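Local coordinates for cupin 2 conserved barrel domain protein (Desulfovibrio desulfuricans subsp. desulfuricans str. G20, PDB 2Q30) that is of unknown function but has the double-stranded beta-helix fold of the RmlC-like cupins, at residues N10-E13 / A14-F17. Sequence-based numbering, arbitrary orientation. Where two conformers were deposited one is given.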
loop_
_atom_site.group_PDB
_atom_site.type_symbol
_atom_site.label_atom_id
_atom_site.label_comp_id
_atom_site.label_asym_id
_atom_site.label_seq_id
_atom_site.Cartn_x
_atom_site.Cartn_y
_atom_site.Cartn_z
ATOM N N ASN A 10 -4.107 -7.450 9.056
ATOM C CA ASN A 10 -5.159 -7.815 8.130
ATOM C C ASN A 10 -6.109 -6.649 8.187
ATOM O O ASN A 10 -7.055 -6.658 8.942
ATOM C CB ASN A 10 -5.786 -9.139 8.527
ATOM C CG ASN A 10 -4.833 -10.285 8.355
ATOM O OD1 ASN A 10 -3.839 -10.178 7.638
ATOM N ND2 ASN A 10 -5.122 -11.383 9.010
ATOM N N LEU A 11 -5.830 -5.653 7.358
ATOM C CA LEU A 11 -6.565 -4.387 7.408
ATOM C C LEU A 11 -8.015 -4.445 6.989
ATOM O O LEU A 11 -8.742 -3.527 7.304
ATOM C CB LEU A 11 -5.845 -3.316 6.609
ATOM C CG LEU A 11 -4.412 -2.965 7.024
ATOM C CD1 LEU A 11 -3.840 -1.968 6.036
ATOM C CD2 LEU A 11 -4.386 -2.388 8.442
ATOM N N LEU A 12 -8.434 -5.485 6.270
ATOM C CA LEU A 12 -9.862 -5.652 5.904
ATOM C C LEU A 12 -10.632 -6.704 6.715
ATOM O O LEU A 12 -11.819 -6.980 6.443
ATOM C CB LEU A 12 -9.980 -5.938 4.409
ATOM C CG LEU A 12 -9.440 -4.815 3.523
ATOM C CD1 LEU A 12 -9.534 -5.268 2.075
ATOM C CD2 LEU A 12 -10.220 -3.497 3.729
ATOM N N GLU A 13 -9.967 -7.283 7.710
ATOM C CA GLU A 13 -10.542 -8.313 8.537
ATOM C C GLU A 13 -11.652 -7.755 9.416
ATOM O O GLU A 13 -12.645 -8.437 9.655
ATOM C CB GLU A 13 -9.428 -8.987 9.341
ATOM C CG GLU A 13 -9.832 -10.173 10.172
ATOM C CD GLU A 13 -8.604 -10.847 10.778
ATOM O OE1 GLU A 13 -8.350 -10.641 11.977
ATOM O OE2 GLU A 13 -7.870 -11.528 10.035
ATOM N N ALA A 14 -11.487 -6.530 9.898
ATOM C CA ALA A 14 -12.508 -5.845 10.707
ATOM C C ALA A 14 -12.227 -4.356 10.596
ATOM O O ALA A 14 -11.204 -3.892 11.114
ATOM C CB ALA A 14 -12.450 -6.312 12.177
ATOM N N VAL A 15 -13.096 -3.621 9.914
ATOM C CA VAL A 15 -12.902 -2.189 9.713
ATOM C C VAL A 15 -13.713 -1.419 10.757
ATOM O O VAL A 15 -14.701 -1.936 11.287
ATOM C CB VAL A 15 -13.179 -1.753 8.244
ATOM C CG1 VAL A 15 -12.322 -2.607 7.293
ATOM C CG2 VAL A 15 -14.662 -1.863 7.871
ATOM N N ARG A 16 -13.266 -0.204 11.055
ATOM C CA ARG A 16 -13.931 0.668 12.027
ATOM C C ARG A 16 -14.477 1.906 11.313
ATOM O O ARG A 16 -13.731 2.617 10.616
ATOM C CB ARG A 16 -12.977 1.067 13.150
ATOM C CG ARG A 16 -13.646 1.873 14.271
ATOM N N PHE A 17 -15.781 2.145 11.462
ATOM C CA PHE A 17 -16.423 3.327 10.894
ATOM C C PHE A 17 -16.799 4.282 12.005
ATOM O O PHE A 17 -16.889 3.900 13.165
ATOM C CB PHE A 17 -17.690 2.968 10.125
ATOM C CG PHE A 17 -17.449 2.143 8.907
ATOM C CD1 PHE A 17 -16.804 2.696 7.793
ATOM C CD2 PHE A 17 -17.922 0.832 8.830
ATOM C CE1 PHE A 17 -16.594 1.931 6.642
ATOM C CE2 PHE A 17 -17.724 0.077 7.680
ATOM C CZ PHE A 17 -17.055 0.622 6.590
HETATM O O HOH W 1 -8.801 -5.430 10.674
#
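Val15 lies alongside Leu11 and Leu12 where the chain leaves a type I beta turn from Asn10 to Glu13, closed by Glu13 N donating to Asn10 O at 3.2 Å, and runs on extended from Ala14. A water bridges the bend, giving one hydrogen to Asn10 O (2.7 Å) and the other to Ala14 O (2.9 Å). Val15 CG1, turned beside its own backbone N and anti to the carbonyl carbon (chi1 -54°), rests 3.7 Å from Leu11 O, an oxygen hydrogen-bonded by Lys101, and makes its apolar contact with Leu12 CD2 at 4.2 Å; a compact valine methyl fits beside the turn. On the exposed side, Asn10 ND2 donates to Glu13 OE2 (2.9 Å, 158°), nearly in its own amide plane but from above the carboxylate plane. The asparagine amide supplies the N-H, and the extended glutamate, CG anti to the backbone N (chi1 -175°), is long enough to bring an acceptor to it. Apolar Leu11 suits its buried place against Leu62 and Leu103, while Asn10 continues the sheet with a strand of the second subunit. The arrangement is a type I beta turn, with a water joining its first carbonyl to that of the residue after it, leading from strand 7-10 towards strand 23-29 of the cupin barrel.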